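Local coordinates for designed helical repeat protein (Synthetic construct, PDB 5CWG) that is a de novo designed helical repeat protein, probably made to explore repeat architectures by computation, at residues K89-A94 / E104-A109. Sequence-based numbering, arbitrary orientation. Where two conformers were deposited one is given.
Sequences KRVAEA and EVLELA
Val91, on helix 77-98, reaches across to Ala109 and Leu106 on helix 103-123, and everything that touches between the two segments runs through one of its methyls. The bond from CA to CB points toward the facing helix, and CB itself stops 5.1 Å from Ala109 CB, so the meeting is left to the branches. CG1 lies anti to the backbone N (chi1 169°) and is the branch carried across. It comes up to the Ala109 methyl, with CG1 to CB at 4.1 Å, and more loosely to Leu106, with CG1 to CD2 at 4.4 Å. Seen from CG1, the two partners lie about 80° apart, so the methyl sits against the gap between residues one turn apart. CG2 projects beside the backbone N and stays further back, 4.6 Å from Ala109 CB. Leu106 does not aim its CB at helix 77-98; its side chain swings round so that CD2 ends up nearer.

These are successive helices of a designed all-helical repeat array, joined by a short loop, and the contact lies in the buried interior. Their backbones come fairly close, Val91 CA to Ala109 CA being 7.3 Å, since Ala109 offers only a methyl, and no hydrogen bond spans them. Phe138 of helix 127-148 packs against both Val91 and Ala109, tying the pair to the next helix along, while Leu106 also touches Ile50 in a loop.

On helix 77-98, well away from helix 103-123, Lys89 and Glu93 form a salt bridge one turn apart, with NZ to OE2 at 2.7 Å. The ammonium approaches on the syn side of the carboxylate, 22° out of its plane. The Lys89 side chain also touches Leu40 and Ala44 of helix 27-47.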
loop_
_atom_site.group_PDB
_atom_site.type_symbol
_atom_site.label_atom_id
_atom_site.label_comp_id
_atom_site.label_asym_id
_atom_site.label_seq_id
_atom_site.Cartn_x
_atom_site.Cartn_y
_atom_site.Cartn_z
ATOM N N LYS A 89 -3.720 -5.763 0.477
ATOM C CA LYS A 89 -4.212 -6.906 1.243
ATOM C C LYS A 89 -3.386 -7.087 2.520
ATOM O O LYS A 89 -3.929 -7.351 3.595
ATOM C CB LYS A 89 -4.234 -8.156 0.378
ATOM C CG LYS A 89 -4.524 -9.460 1.113
ATOM C CD LYS A 89 -4.787 -10.594 0.109
ATOM C CE LYS A 89 -5.100 -11.947 0.686
ATOM N NZ LYS A 89 -3.935 -12.554 1.281
ATOM N N ARG A 90 -2.068 -6.969 2.429
ATOM C CA ARG A 90 -1.233 -7.052 3.609
ATOM C C ARG A 90 -1.530 -5.985 4.640
ATOM O O ARG A 90 -1.518 -6.244 5.834
ATOM C CB ARG A 90 0.246 -7.067 3.221
ATOM C CG ARG A 90 0.640 -8.348 2.433
ATOM C CD ARG A 90 2.152 -8.537 2.271
ATOM N NE ARG A 90 2.789 -7.464 1.514
ATOM C CZ ARG A 90 2.863 -7.415 0.188
ATOM N NH1 ARG A 90 2.331 -8.378 -0.548
ATOM N NH2 ARG A 90 3.453 -6.393 -0.412
ATOM N N VAL A 91 -1.793 -4.769 4.181
ATOM C CA VAL A 91 -2.173 -3.692 5.089
ATOM C C VAL A 91 -3.485 -4.027 5.800
ATOM O O VAL A 91 -3.594 -3.864 7.031
ATOM C CB VAL A 91 -2.257 -2.349 4.344
ATOM C CG1 VAL A 91 -2.895 -1.284 5.191
ATOM C CG2 VAL A 91 -0.853 -1.857 3.977
ATOM N N ALA A 92 -4.457 -4.481 5.017
ATOM C CA ALA A 92 -5.755 -4.840 5.594
ATOM C C ALA A 92 -5.624 -5.972 6.605
ATOM O O ALA A 92 -6.292 -5.951 7.647
ATOM C CB ALA A 92 -6.686 -5.246 4.515
ATOM N N GLU A 93 -4.786 -6.956 6.307
ATOM C CA GLU A 93 -4.563 -8.058 7.231
ATOM C C GLU A 93 -3.930 -7.600 8.525
ATOM O O GLU A 93 -4.320 -8.052 9.615
ATOM C CB GLU A 93 -3.701 -9.163 6.569
ATOM C CG GLU A 93 -4.431 -9.919 5.477
ATOM C CD GLU A 93 -3.529 -10.741 4.549
ATOM O OE1 GLU A 93 -2.276 -10.541 4.486
ATOM O OE2 GLU A 93 -4.111 -11.562 3.827
ATOM N N ALA A 94 -2.960 -6.695 8.449
ATOM C CA ALA A 94 -2.330 -6.156 9.637
ATOM C C ALA A 94 -3.310 -5.325 10.442
ATOM O O ALA A 94 -3.320 -5.375 11.683
ATOM C CB ALA A 94 -1.094 -5.341 9.278
ATOM N N GLU A 104 -7.545 7.846 9.084
ATOM C CA GLU A 104 -6.316 8.602 8.880
ATOM C C GLU A 104 -5.090 7.704 8.933
ATOM O O GLU A 104 -4.142 7.894 8.171
ATOM C CB GLU A 104 -6.211 9.748 9.876
ATOM C CG GLU A 104 -7.360 10.773 9.619
ATOM C CD GLU A 104 -7.275 12.090 10.305
ATOM O OE1 GLU A 104 -6.772 12.166 11.425
ATOM O OE2 GLU A 104 -7.768 13.081 9.700
ATOM N N VAL A 105 -5.101 6.711 9.802
ATOM C CA VAL A 105 -4.000 5.766 9.874
ATOM C C VAL A 105 -3.937 4.961 8.585
ATOM O O VAL A 105 -2.858 4.766 8.005
ATOM C CB VAL A 105 -4.129 4.834 11.074
ATOM C CG1 VAL A 105 -3.142 3.688 11.027
ATOM C CG2 VAL A 105 -3.955 5.608 12.367
ATOM N N LEU A 106 -5.072 4.445 8.118
ATOM C CA LEU A 106 -5.087 3.637 6.906
ATOM C C LEU A 106 -4.650 4.442 5.687
ATOM O O LEU A 106 -3.908 3.943 4.834
ATOM C CB LEU A 106 -6.484 3.029 6.688
ATOM C CG LEU A 106 -6.882 1.997 7.728
ATOM C CD1 LEU A 106 -8.353 1.708 7.672
ATOM C CD2 LEU A 106 -6.088 0.722 7.552
ATOM N N GLU A 107 -5.084 5.694 5.596
ATOM C CA GLU A 107 -4.652 6.539 4.485
ATOM C C GLU A 107 -3.134 6.727 4.470
ATOM O O GLU A 107 -2.500 6.704 3.405
ATOM C CB GLU A 107 -5.334 7.897 4.563
ATOM C CG GLU A 107 -5.085 8.785 3.326
ATOM C CD GLU A 107 -3.728 9.487 3.313
ATOM O OE1 GLU A 107 -3.211 9.843 4.385
ATOM O OE2 GLU A 107 -3.189 9.711 2.212
ATOM N N LEU A 108 -2.548 6.943 5.637
ATOM C CA LEU A 108 -1.101 7.074 5.734
ATOM C C LEU A 108 -0.371 5.799 5.373
ATOM O O LEU A 108 0.669 5.845 4.693
ATOM C CB LEU A 108 -0.681 7.535 7.125
ATOM C CG LEU A 108 -0.825 9.017 7.374
ATOM C CD1 LEU A 108 -0.751 9.326 8.844
ATOM C CD2 LEU A 108 0.270 9.791 6.626
ATOM N N ALA A 109 -0.893 4.645 5.779
ATOM C CA ALA A 109 -0.267 3.370 5.451
ATOM C C ALA A 109 -0.267 3.164 3.937
ATOM O O ALA A 109 0.730 2.724 3.364
ATOM C CB ALA A 109 -0.993 2.219 6.131
#